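Local coordinates for protein 2,3-dihydroxybenzoate-AMP ligase (PDB 5KEI) that is a member of the AMP-binding enzyme family of the ANL clan, built from a large N-terminal part and a smaller C-terminal domain, at residues A[124-129]-A[255-260]; A[99-104]-A[146-151]; A[209-214]-A[223-228]; A[355-360]-A[410-415]. All coordinates share one frame; numbering follows the deposited sequence.

Interaction 1. Residues A[124-129]-A[255-260]; sequences MCLPGH and AAHNFP
Ala256, most heavily buried of the residues that meet here, turns its methyl into the bend of the chain at Met124, Cys125 and Leu126. Its CB lies 3.4 Å from Cys125 O and 3.8 Å from Met124 CB. The Met124 side chain, bent at its second and third torsions, brings CE round to 4.1 Å from the same Ala256 CB, so one methyl is touched from several sides. Leu126 arrives by its branches. With CG beside the backbone N (chi1 -53°), it lays CD2 over the peptide between the two partners, 3.6 Å from His257 N, while CD1 reaches the edge of the His257 imidazole near the ring plane. That ring is held from its other side: ND1 accepts from Phe259 N at 2.9 Å, nearly straight (172°), and makes His257 the N-cap of helix 258-262. Phe108 of helix 107-117 packs on both Met124 and Ala256. The polar link between the segments is a water that donates to Met124 O at 2.9 Å and to Ala256 O at 2.7 Å. Two backbone acceptors, which could not bond each other directly, are thus both satisfied by one bridging molecule within an otherwise apolar joint.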
loop_
_atom_site.group_PDB
_atom_site.type_symbol
_atom_site.label_atom_id
_atom_site.label_comp_id
_atom_site.label_asym_id
_atom_site.label_seq_id
_atom_site.Cartn_x
_atom_site.Cartn_y
_atom_site.Cartn_z
ATOM N N MET A 124 -1.506 -5.342 -6.853
ATOM C CA MET A 124 -2.803 -5.195 -6.206
ATOM C C MET A 124 -3.421 -3.817 -6.451
ATOM O O MET A 124 -3.259 -2.889 -5.645
ATOM C CB MET A 124 -2.661 -5.469 -4.714
ATOM C CG MET A 124 -1.874 -6.733 -4.422
ATOM S SD MET A 124 -2.592 -8.185 -5.221
ATOM C CE MET A 124 -4.046 -8.462 -4.211
ATOM N N CYS A 125 -4.138 -3.697 -7.562
ATOM C CA CYS A 125 -4.825 -2.449 -7.906
ATOM C C CYS A 125 -6.116 -2.285 -7.112
ATOM O O CYS A 125 -6.785 -3.266 -6.783
ATOM C CB CYS A 125 -5.131 -2.397 -9.399
ATOM S SG CYS A 125 -3.701 -2.792 -10.428
ATOM N N LEU A 126 -6.428 -1.031 -6.789
ATOM C CA LEU A 126 -7.644 -0.650 -6.083
ATOM C C LEU A 126 -8.756 -0.300 -7.075
ATOM O O LEU A 126 -8.475 0.064 -8.217
ATOM C CB LEU A 126 -7.351 0.531 -5.162
ATOM C CG LEU A 126 -6.162 0.186 -4.280
ATOM C CD1 LEU A 126 -5.750 1.369 -3.430
ATOM C CD2 LEU A 126 -6.479 -1.055 -3.426
ATOM N N PRO A 127 -10.026 -0.421 -6.649
ATOM C CA PRO A 127 -11.155 -0.241 -7.583
ATOM C C PRO A 127 -11.285 1.181 -8.150
ATOM O O PRO A 127 -11.924 1.355 -9.185
ATOM C CB PRO A 127 -12.381 -0.599 -6.728
ATOM C CG PRO A 127 -11.932 -0.406 -5.313
ATOM C CD PRO A 127 -10.480 -0.802 -5.302
ATOM N N GLY A 128 -10.677 2.163 -7.491
ATOM C CA GLY A 128 -10.752 3.542 -7.921
ATOM C C GLY A 128 -9.703 3.927 -8.943
ATOM O O GLY A 128 -9.663 5.076 -9.398
ATOM N N HIS A 129 -8.850 2.971 -9.297
ATOM C CA HIS A 129 -7.856 3.168 -10.352
ATOM C C HIS A 129 -8.512 3.096 -11.725
ATOM O O HIS A 129 -9.329 2.204 -11.974
ATOM C CB HIS A 129 -6.743 2.114 -10.265
ATOM C CG HIS A 129 -5.826 2.288 -9.091
ATOM N ND1 HIS A 129 -5.241 1.218 -8.442
ATOM C CD2 HIS A 129 -5.384 3.401 -8.456
ATOM C CE1 HIS A 129 -4.486 1.669 -7.456
ATOM N NE2 HIS A 129 -4.556 2.990 -7.440
ATOM N N ALA A 255 -10.384 -5.229 -0.940
ATOM C CA ALA A 255 -9.554 -6.358 -0.529
ATOM C C ALA A 255 -8.087 -6.246 -0.936
ATOM O O ALA A 255 -7.231 -6.848 -0.296
ATOM C CB ALA A 255 -10.140 -7.659 -1.071
ATOM N N ALA A 256 -7.778 -5.470 -1.971
ATOM C CA ALA A 256 -6.397 -5.437 -2.468
ATOM C C ALA A 256 -5.532 -4.458 -1.695
ATOM O O ALA A 256 -4.308 -4.447 -1.849
ATOM C CB ALA A 256 -6.359 -5.099 -3.948
ATOM N N HIS A 257 -6.161 -3.630 -0.875
ATOM C CA HIS A 257 -5.403 -2.691 -0.063
ATOM C C HIS A 257 -4.690 -3.423 1.077
ATOM O O HIS A 257 -5.259 -4.330 1.686
ATOM C CB HIS A 257 -6.312 -1.603 0.506
ATOM C CG HIS A 257 -5.563 -0.465 1.128
ATOM N ND1 HIS A 257 -4.998 -0.541 2.384
ATOM C CD2 HIS A 257 -5.270 0.772 0.659
ATOM C CE1 HIS A 257 -4.404 0.603 2.668
ATOM N NE2 HIS A 257 -4.552 1.416 1.636
ATOM N N ASN A 258 -3.450 -3.019 1.351
ATOM C CA ASN A 258 -2.657 -3.570 2.439
ATOM C C ASN A 258 -3.460 -3.805 3.733
ATOM O O ASN A 258 -3.335 -4.852 4.376
ATOM C CB ASN A 258 -1.480 -2.640 2.730
ATOM C CG ASN A 258 -0.470 -3.261 3.667
ATOM O OD1 ASN A 258 -0.254 -4.473 3.636
ATOM N ND2 ASN A 258 0.162 -2.441 4.496
ATOM N N PHE A 259 -4.311 -2.846 4.082
ATOM C CA PHE A 259 -4.950 -2.852 5.390
ATOM C C PHE A 259 -5.884 -4.077 5.563
ATOM O O PHE A 259 -5.676 -4.846 6.494
ATOM C CB PHE A 259 -5.675 -1.513 5.614
ATOM C CG PHE A 259 -6.199 -1.308 7.012
ATOM C CD1 PHE A 259 -5.737 -2.074 8.075
ATOM C CD2 PHE A 259 -7.170 -0.344 7.258
ATOM C CE1 PHE A 259 -6.216 -1.888 9.360
ATOM C CE2 PHE A 259 -7.675 -0.150 8.553
ATOM C CZ PHE A 259 -7.183 -0.927 9.611
ATOM N N PRO A 260 -6.887 -4.289 4.667
ATOM C CA PRO A 260 -7.659 -5.537 4.849
ATOM C C PRO A 260 -7.021 -6.771 4.209
ATOM O O PRO A 260 -7.594 -7.867 4.289
ATOM C CB PRO A 260 -8.986 -5.241 4.151
ATOM C CG PRO A 260 -8.599 -4.277 3.042
ATOM C CD PRO A 260 -7.469 -3.433 3.601
HETATM O O HOH W 1 -2.528 -2.629 -2.838
#

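Interaction 2. Residues A[99-104]-A[146-151]; sequences LVQLPN and LVVADT
Leu99 and Leu146 pair as neighbours in a parallel sheet, and here the contact is tight. Strands 99-101 and 146-149 run 4.8 Å apart with directions only 10° off parallel. Leu99 O accepts from Val147 N at 2.9 Å, and Val147 O accepts from Gln101 N at 3.1 Å, so Val147 is gripped through both its amide and its carbonyl. Beside this ladder, Leu146 CD1 rests 3.7 Å from Leu99 CB. Leu102 swings its CD2 toward the second strand, 3.9 Å from Val147 CG1, the two side chains crossing at a slant. Further along, the strands part: Gln101 O and Ala149 N stand 4.0 Å apart, and Pro103 CD packs 3.6 Å from Ala149 CB where they separate. Beyond that lies the solvent side, where Thr151 is exposed and poorly ordered. The Gln101 amide turns to another neighbour, NE2 donating to Leu126 O. Within the seven-stranded sheet, strands 121-124 and 173-177 flank the pair; helices 131-141 and 158-167 cover the face bearing Leu99, Gln101 and Leu146, whereas helix 107-117 packs on Val100 and Leu102.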
loop_
_atom_site.group_PDB
_atom_site.type_symbol
_atom_site.label_atom_id
_atom_site.label_comp_id
_atom_site.label_asym_id
_atom_site.label_seq_id
_atom_site.Cartn_x
_atom_site.Cartn_y
_atom_site.Cartn_z
ATOM N N LEU A 99 -1.385 -7.539 -13.457
ATOM C CA LEU A 99 -2.222 -6.513 -12.846
ATOM C C LEU A 99 -3.522 -7.143 -12.387
ATOM O O LEU A 99 -4.177 -7.843 -13.145
ATOM C CB LEU A 99 -2.504 -5.371 -13.824
ATOM C CG LEU A 99 -1.318 -4.555 -14.326
ATOM C CD1 LEU A 99 -1.793 -3.427 -15.238
ATOM C CD2 LEU A 99 -0.528 -3.993 -13.177
ATOM N N VAL A 100 -3.900 -6.888 -11.141
ATOM C CA VAL A 100 -5.141 -7.434 -10.596
ATOM C C VAL A 100 -6.084 -6.339 -10.061
ATOM O O VAL A 100 -5.677 -5.486 -9.263
ATOM C CB VAL A 100 -4.844 -8.439 -9.470
ATOM C CG1 VAL A 100 -6.132 -9.049 -8.940
ATOM C CG2 VAL A 100 -3.895 -9.503 -9.965
ATOM N N GLN A 101 -7.337 -6.377 -10.507
ATOM C CA GLN A 101 -8.359 -5.434 -10.059
ATOM C C GLN A 101 -9.701 -6.146 -9.916
ATOM O O GLN A 101 -10.478 -6.225 -10.863
ATOM C CB GLN A 101 -8.480 -4.253 -11.030
ATOM C CG GLN A 101 -9.499 -3.195 -10.587
ATOM C CD GLN A 101 -9.498 -1.937 -11.452
ATOM O OE1 GLN A 101 -9.727 -1.985 -12.670
ATOM N NE2 GLN A 101 -9.236 -0.800 -10.818
ATOM N N LEU A 102 -9.966 -6.669 -8.725
ATOM C CA LEU A 102 -11.165 -7.452 -8.474
ATOM C C LEU A 102 -11.999 -6.905 -7.306
ATOM O O LEU A 102 -11.452 -6.415 -6.314
ATOM C CB LEU A 102 -10.789 -8.907 -8.190
ATOM C CG LEU A 102 -10.178 -9.727 -9.328
ATOM C CD1 LEU A 102 -9.827 -11.103 -8.808
ATOM C CD2 LEU A 102 -11.175 -9.835 -10.460
ATOM N N PRO A 103 -13.334 -7.010 -7.419
ATOM C CA PRO A 103 -14.280 -6.668 -6.350
ATOM C C PRO A 103 -14.112 -7.572 -5.126
ATOM O O PRO A 103 -13.404 -8.567 -5.214
ATOM C CB PRO A 103 -15.638 -6.897 -7.007
ATOM C CG PRO A 103 -15.359 -7.904 -8.096
ATOM C CD PRO A 103 -14.020 -7.526 -8.619
ATOM N N ASN A 104 -14.754 -7.226 -4.010
ATOM C CA ASN A 104 -14.726 -8.055 -2.798
ATOM C C ASN A 104 -15.601 -9.299 -2.902
ATOM O O ASN A 104 -16.768 -9.294 -2.525
ATOM C CB ASN A 104 -15.150 -7.243 -1.581
ATOM C CG ASN A 104 -14.053 -6.338 -1.094
ATOM O OD1 ASN A 104 -13.047 -6.118 -1.793
ATOM N ND2 ASN A 104 -14.223 -5.816 0.114
ATOM N N LEU A 146 -3.718 -9.147 -17.204
ATOM C CA LEU A 146 -4.633 -8.292 -16.466
ATOM C C LEU A 146 -5.887 -9.078 -16.072
ATOM O O LEU A 146 -6.567 -9.636 -16.938
ATOM C CB LEU A 146 -5.018 -7.084 -17.307
ATOM C CG LEU A 146 -6.183 -6.238 -16.774
ATOM C CD1 LEU A 146 -5.835 -5.530 -15.467
ATOM C CD2 LEU A 146 -6.637 -5.222 -17.829
ATOM N N VAL A 147 -6.188 -9.137 -14.774
ATOM C CA VAL A 147 -7.395 -9.814 -14.311
ATOM C C VAL A 147 -8.423 -8.780 -13.862
ATOM O O VAL A 147 -8.115 -7.911 -13.048
ATOM C CB VAL A 147 -7.096 -10.787 -13.169
ATOM C CG1 VAL A 147 -8.379 -11.460 -12.689
ATOM C CG2 VAL A 147 -6.053 -11.828 -13.621
ATOM N N VAL A 148 -9.629 -8.858 -14.422
ATOM C CA VAL A 148 -10.706 -7.931 -14.091
ATOM C C VAL A 148 -12.047 -8.619 -13.972
ATOM O O VAL A 148 -12.203 -9.769 -14.385
ATOM C CB VAL A 148 -10.860 -6.818 -15.142
ATOM C CG1 VAL A 148 -9.815 -5.734 -14.943
ATOM C CG2 VAL A 148 -10.831 -7.411 -16.554
ATOM N N ALA A 149 -13.015 -7.897 -13.413
ATOM C CA ALA A 149 -14.406 -8.344 -13.366
ATOM C C ALA A 149 -15.318 -7.342 -14.094
ATOM O O ALA A 149 -14.962 -6.169 -14.252
ATOM C CB ALA A 149 -14.851 -8.535 -11.936
ATOM N N ASP A 150 -16.488 -7.794 -14.544
ATOM C CA ASP A 150 -17.343 -6.942 -15.376
ATOM C C ASP A 150 -18.127 -5.903 -14.555
ATOM O O ASP A 150 -18.858 -5.088 -15.116
ATOM C CB ASP A 150 -18.303 -7.793 -16.228
ATOM C CG ASP A 150 -19.100 -8.797 -15.407
ATOM O OD1 ASP A 150 -18.967 -8.793 -14.155
ATOM O OD2 ASP A 150 -19.866 -9.583 -16.025
ATOM N N THR A 151 -17.958 -5.919 -13.234
ATOM C CA THR A 151 -18.549 -4.885 -12.385
ATOM C C THR A 151 -17.529 -4.250 -11.441
ATOM O O THR A 151 -16.558 -4.888 -11.023
ATOM C CB THR A 151 -19.716 -5.434 -11.551
ATOM O OG1 THR A 151 -20.350 -4.350 -10.855
ATOM C CG2 THR A 151 -19.231 -6.500 -10.558
#

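Interaction 3. Residues A[209-214]-A[223-228]; sequences LLLVSG and IPRTHQ
Arg225 runs beside Leu209, passes Leu211 at a slant, and can be followed outward from the backbone. CB sits 4.1 Å from Leu209 CD1, these two side chains pointing in the same direction. CG stays beside the backbone N (chi1 -51°) and meets Leu211 CD1 at 3.5 Å; CD keeps to the same methyl at 3.9 Å. Bends at the second and third torsions then fold the chain back, so that NH1 also remains 3.9 Å from Leu211 CD1, while NE forms a salt bridge with Asp229 and NH1 donates to Ala356 O. Beneath the side chains is an antiparallel ladder. Leu211 and Ile223 exchange two hydrogen bonds, the Ile223 N to Leu211 O bond measuring 2.7 Å, with each donor tilted from the carbonyl plane. Arg225 N gives Leu209 O a straight bond of 3.1 Å, but the return bond from Leu209 N to Arg225 O is long and weak, and the strand directions are 139° apart, a strongly twisted hairpin. On the opposite face Leu210 crosses Pro224 at an angle, its CD2 3.8 Å from Pro224 CB. At the turn end Ile223 CD1 touches Ser213 CB at 3.7 Å. The glycine- and threonine-rich connection between the strands matches the P-loop-like signature of this family. Chemically, the arginine is amphipathic here: its methylenes complete the leucine surface, whereas its guanidinium is satisfied by an acid and a carbonyl, which probably keeps the buried charge stabilised and fixes the group's rotation.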
loop_
_atom_site.group_PDB
_atom_site.type_symbol
_atom_site.label_atom_id
_atom_site.label_comp_id
_atom_site.label_asym_id
_atom_site.label_seq_id
_atom_site.Cartn_x
_atom_site.Cartn_y
_atom_site.Cartn_z
ATOM N N LEU A 209 4.500 -10.021 -4.147
ATOM C CA LEU A 209 3.496 -9.227 -4.860
ATOM C C LEU A 209 3.881 -7.748 -4.856
ATOM O O LEU A 209 4.794 -7.352 -4.133
ATOM C CB LEU A 209 2.097 -9.412 -4.238
ATOM C CG LEU A 209 1.900 -9.282 -2.717
ATOM C CD1 LEU A 209 2.079 -7.854 -2.226
ATOM C CD2 LEU A 209 0.522 -9.772 -2.309
ATOM N N LEU A 210 3.192 -6.930 -5.654
ATOM C CA LEU A 210 3.398 -5.475 -5.584
ATOM C C LEU A 210 2.127 -4.788 -5.057
ATOM O O LEU A 210 1.016 -4.999 -5.566
ATOM C CB LEU A 210 3.795 -4.898 -6.951
ATOM C CG LEU A 210 4.965 -5.604 -7.672
ATOM C CD1 LEU A 210 5.197 -5.070 -9.084
ATOM C CD2 LEU A 210 6.266 -5.535 -6.878
ATOM N N LEU A 211 2.278 -3.987 -4.016
ATOM C CA LEU A 211 1.164 -3.153 -3.561
ATOM C C LEU A 211 1.237 -1.807 -4.262
ATOM O O LEU A 211 2.273 -1.433 -4.813
ATOM C CB LEU A 211 1.188 -2.965 -2.043
ATOM C CG LEU A 211 1.130 -4.215 -1.160
ATOM C CD1 LEU A 211 1.485 -3.853 0.264
ATOM C CD2 LEU A 211 -0.261 -4.834 -1.188
ATOM N N VAL A 212 0.119 -1.098 -4.249
ATOM C CA VAL A 212 0.044 0.263 -4.752
ATOM C C VAL A 212 0.173 1.264 -3.598
ATOM O O VAL A 212 -0.353 1.053 -2.513
ATOM C CB VAL A 212 -1.275 0.491 -5.525
ATOM C CG1 VAL A 212 -1.415 1.943 -5.928
ATOM C CG2 VAL A 212 -1.306 -0.396 -6.764
ATOM N N SER A 213 0.906 2.337 -3.850
ATOM C CA SER A 213 1.134 3.398 -2.887
ATOM C C SER A 213 0.014 4.440 -2.923
ATOM O O SER A 213 -0.320 4.964 -3.988
ATOM C CB SER A 213 2.475 4.059 -3.188
ATOM O OG SER A 213 2.737 5.102 -2.278
ATOM N N GLY A 214 -0.562 4.757 -1.767
ATOM C CA GLY A 214 -1.631 5.746 -1.712
ATOM C C GLY A 214 -1.112 7.174 -1.685
ATOM O O GLY A 214 -1.352 7.904 -0.720
ATOM N N ILE A 223 4.969 -0.954 -4.672
ATOM C CA ILE A 223 5.713 -1.322 -3.483
ATOM C C ILE A 223 5.927 -2.819 -3.464
ATOM O O ILE A 223 4.952 -3.586 -3.402
ATOM C CB ILE A 223 4.956 -0.877 -2.208
ATOM C CG1 ILE A 223 4.872 0.653 -2.160
ATOM C CG2 ILE A 223 5.632 -1.413 -0.969
ATOM C CD1 ILE A 223 3.781 1.189 -1.255
ATOM N N PRO A 224 7.196 -3.254 -3.526
ATOM C CA PRO A 224 7.443 -4.703 -3.517
ATOM C C PRO A 224 7.438 -5.250 -2.088
ATOM O O PRO A 224 8.115 -4.731 -1.194
ATOM C CB PRO A 224 8.817 -4.831 -4.170
ATOM C CG PRO A 224 9.508 -3.558 -3.810
ATOM C CD PRO A 224 8.442 -2.486 -3.676
ATOM N N ARG A 225 6.629 -6.270 -1.854
ATOM C CA ARG A 225 6.664 -6.910 -0.548
ATOM C C ARG A 225 7.185 -8.308 -0.791
ATOM O O ARG A 225 6.698 -9.027 -1.670
ATOM C CB ARG A 225 5.288 -6.909 0.128
ATOM C CG ARG A 225 4.601 -5.528 0.188
ATOM C CD ARG A 225 5.245 -4.564 1.199
ATOM N NE ARG A 225 5.352 -5.199 2.514
ATOM C CZ ARG A 225 4.594 -4.925 3.572
ATOM N NH1 ARG A 225 3.668 -3.977 3.523
ATOM N NH2 ARG A 225 4.795 -5.592 4.692
ATOM N N THR A 226 8.217 -8.677 -0.054
ATOM C CA THR A 226 8.792 -9.995 -0.219
ATOM C C THR A 226 7.926 -11.031 0.474
ATOM O O THR A 226 7.075 -10.690 1.300
ATOM C CB THR A 226 10.202 -10.043 0.341
ATOM O OG1 THR A 226 10.146 -9.859 1.760
ATOM C CG2 THR A 226 11.026 -8.944 -0.268
ATOM N N HIS A 227 8.135 -12.296 0.120
ATOM C CA HIS A 227 7.464 -13.408 0.790
ATOM C C HIS A 227 7.750 -13.338 2.284
ATOM O O HIS A 227 6.837 -13.440 3.110
ATOM C CB HIS A 227 7.927 -14.763 0.235
ATOM C CG HIS A 227 7.591 -14.988 -1.207
ATOM N ND1 HIS A 227 6.419 -15.600 -1.615
ATOM C CD2 HIS A 227 8.286 -14.728 -2.339
ATOM C CE1 HIS A 227 6.401 -15.682 -2.929
ATOM N NE2 HIS A 227 7.525 -15.161 -3.398
ATOM N N GLN A 228 9.024 -13.146 2.612
ATOM C CA GLN A 228 9.470 -13.114 3.998
ATOM C C GLN A 228 8.680 -12.084 4.807
ATOM O O GLN A 228 8.179 -12.388 5.903
ATOM C CB GLN A 228 10.969 -12.802 4.077
ATOM C CG GLN A 228 11.940 -13.894 3.532
ATOM C CD GLN A 228 12.163 -15.063 4.516
ATOM O OE1 GLN A 228 11.290 -15.380 5.316
ATOM N NE2 GLN A 228 13.348 -15.688 4.458
#

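Interaction 4. Residues A[355-360]-A[410-415]; sequences MAEGLL and YTLNGY
Glu357 meets the 410-415 loop through both its backbone and its carboxylate. One backbone hydrogen bond crosses: Leu412 N donates to Glu357 O at 2.9 Å, and the same oxygen receives a CA-H contact from Thr411 CA at 3.4 Å. Side-chain hydroxyls provide further links. Tyr415 OH donates to Glu357 OE2 at 2.6 Å, reaching the anti side of the carboxylate, whose plane stands 78° from the ring; OE2 has a second partner in Ser213 OG. Tyr410 OH accepts from Leu360 N at 3.1 Å, close to the plane of its ring. With CG between the backbone N and the carbonyl carbon (chi1 54°), this ring is carried over to the 358-360 backbone, the edge atom CE1 3.2 Å from Gly358 O. Apolar packing is simpler: Leu412 CD2 lies alongside the glutamate stem, 3.6 Å from Glu357 CB, and Leu360 CG approaches the Tyr410 ring at CE1. Gly358 takes a backbone shape that a CB would obstruct, and it lets Thr411 pack against the main chain. The Met355 to Gly358 stretch is a type I turn directly after strand 349-354. The strand end and turn together read Phe-Gly-Met-Ala-Glu, resembling the Tyr-Gly-x-Thr-Glu signature of ANL enzymes, here joined to the Gly-Tyr loop that precedes helix 419-425.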
loop_
_atom_site.group_PDB
_atom_site.type_symbol
_atom_site.label_atom_id
_atom_site.label_comp_id
_atom_site.label_asym_id
_atom_site.label_seq_id
_atom_site.Cartn_x
_atom_site.Cartn_y
_atom_site.Cartn_z
ATOM N N MET A 355 0.988 1.955 6.561
ATOM C CA MET A 355 1.209 2.380 5.193
ATOM C C MET A 355 1.637 1.159 4.396
ATOM O O MET A 355 2.307 0.261 4.932
ATOM C CB MET A 355 2.267 3.486 5.130
ATOM C CG MET A 355 3.637 3.065 5.633
ATOM S SD MET A 355 4.651 4.433 6.204
ATOM C CE MET A 355 3.791 4.874 7.731
ATOM N N ALA A 356 1.231 1.118 3.132
ATOM C CA ALA A 356 1.567 0.011 2.241
ATOM C C ALA A 356 3.077 -0.248 2.174
ATOM O O ALA A 356 3.518 -1.376 1.958
ATOM C CB ALA A 356 1.011 0.294 0.846
ATOM N N GLU A 357 3.856 0.812 2.367
ATOM C CA GLU A 357 5.311 0.746 2.350
ATOM C C GLU A 357 5.929 -0.114 3.457
ATOM O O GLU A 357 7.086 -0.523 3.357
ATOM C CB GLU A 357 5.882 2.161 2.444
ATOM C CG GLU A 357 5.859 2.951 1.129
ATOM C CD GLU A 357 4.556 3.731 0.884
ATOM O OE1 GLU A 357 3.552 3.547 1.619
ATOM O OE2 GLU A 357 4.541 4.550 -0.055
ATOM N N GLY A 358 5.178 -0.385 4.520
ATOM C CA GLY A 358 5.749 -1.104 5.640
ATOM C C GLY A 358 5.143 -0.763 6.987
ATOM O O GLY A 358 4.063 -1.261 7.316
ATOM N N LEU A 359 5.833 0.086 7.748
ATOM C CA LEU A 359 5.556 0.329 9.177
ATOM C C LEU A 359 4.089 0.301 9.581
ATOM O O LEU A 359 3.260 1.019 9.019
ATOM C CB LEU A 359 6.134 1.673 9.627
ATOM C CG LEU A 359 6.033 1.891 11.152
ATOM C CD1 LEU A 359 6.989 0.993 11.911
ATOM C CD2 LEU A 359 6.234 3.340 11.555
ATOM N N LEU A 360 3.779 -0.549 10.560
ATOM C CA LEU A 360 2.444 -0.598 11.129
ATOM C C LEU A 360 2.480 -0.203 12.609
ATOM O O LEU A 360 3.303 -0.713 13.382
ATOM C CB LEU A 360 1.833 -1.988 10.957
ATOM C CG LEU A 360 1.579 -2.472 9.526
ATOM C CD1 LEU A 360 1.262 -3.967 9.497
ATOM C CD2 LEU A 360 0.448 -1.694 8.928
ATOM N N TYR A 410 9.718 -5.361 7.629
ATOM C CA TYR A 410 8.737 -5.464 6.549
ATOM C C TYR A 410 8.531 -4.109 5.849
ATOM O O TYR A 410 7.532 -3.908 5.170
ATOM C CB TYR A 410 7.401 -6.024 7.079
ATOM C CG TYR A 410 6.867 -5.241 8.253
ATOM C CD1 TYR A 410 5.989 -4.193 8.053
ATOM C CD2 TYR A 410 7.264 -5.530 9.553
ATOM C CE1 TYR A 410 5.517 -3.450 9.098
ATOM C CE2 TYR A 410 6.785 -4.790 10.627
ATOM C CZ TYR A 410 5.915 -3.744 10.381
ATOM O OH TYR A 410 5.420 -2.981 11.396
ATOM N N THR A 411 9.493 -3.200 6.006
ATOM C CA THR A 411 9.460 -1.888 5.355
ATOM C C THR A 411 10.376 -1.871 4.128
ATOM O O THR A 411 11.531 -2.296 4.199
ATOM C CB THR A 411 9.867 -0.753 6.336
ATOM O OG1 THR A 411 8.847 -0.598 7.335
ATOM C CG2 THR A 411 10.036 0.579 5.595
ATOM N N LEU A 412 9.860 -1.389 3.001
ATOM C CA LEU A 412 10.581 -1.490 1.736
ATOM C C LEU A 412 11.877 -0.681 1.730
ATOM O O LEU A 412 12.034 0.280 2.480
ATOM C CB LEU A 412 9.689 -1.047 0.578
ATOM C CG LEU A 412 9.716 0.425 0.181
ATOM C CD1 LEU A 412 8.906 0.622 -1.085
ATOM C CD2 LEU A 412 9.188 1.307 1.295
ATOM N N ASN A 413 12.804 -1.103 0.882
ATOM C CA ASN A 413 14.105 -0.470 0.763
ATOM C C ASN A 413 14.205 0.313 -0.545
ATOM O O ASN A 413 15.179 1.007 -0.796
ATOM C CB ASN A 413 15.189 -1.529 0.863
ATOM C CG ASN A 413 15.070 -2.337 2.130
ATOM O OD1 ASN A 413 15.502 -1.890 3.189
ATOM N ND2 ASN A 413 14.464 -3.523 2.040
ATOM N N GLY A 414 13.168 0.189 -1.364
ATOM C CA GLY A 414 12.966 1.033 -2.521
ATOM C C GLY A 414 11.650 0.679 -3.188
ATOM O O GLY A 414 11.163 -0.443 -3.059
ATOM N N TYR A 415 11.056 1.634 -3.893
ATOM C CA TYR A 415 9.923 1.334 -4.749
ATOM C C TYR A 415 10.375 0.468 -5.921
ATOM O O TYR A 415 11.573 0.399 -6.234
ATOM C CB TYR A 415 9.275 2.618 -5.247
ATOM C CG TYR A 415 8.569 3.382 -4.164
ATOM C CD1 TYR A 415 9.105 4.554 -3.662
ATOM C CD2 TYR A 415 7.364 2.930 -3.636
ATOM C CE1 TYR A 415 8.478 5.253 -2.676
ATOM C CE2 TYR A 415 6.710 3.641 -2.643
ATOM C CZ TYR A 415 7.282 4.807 -2.166
ATOM O OH TYR A 415 6.672 5.546 -1.175
#

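How the interactions relate
Interactions 2 and 3 lie in one seven-stranded sheet, and interaction 1 starts from the end of its strand 121-124, which runs between strands 97-101 and 207-212. Along the chain, interactions 1 and 2 interleave, interaction 3 is nested within the loop closed by interaction 1, and interaction 4 follows last. Centres of interactions 1 and 2 are about 11 Å apart, those of 1 and 3 about 12 Å. Interaction 4 sits about 8 Å from interaction 3, centre to centre, but about 24 Å from interaction 2. Probable hydrogen bonds from Ser213 OG to Glu357 OE2 and from Arg225 NH1 to Ala356 O join the hairpin of interaction 3 to the 355-360 loop of interaction 4.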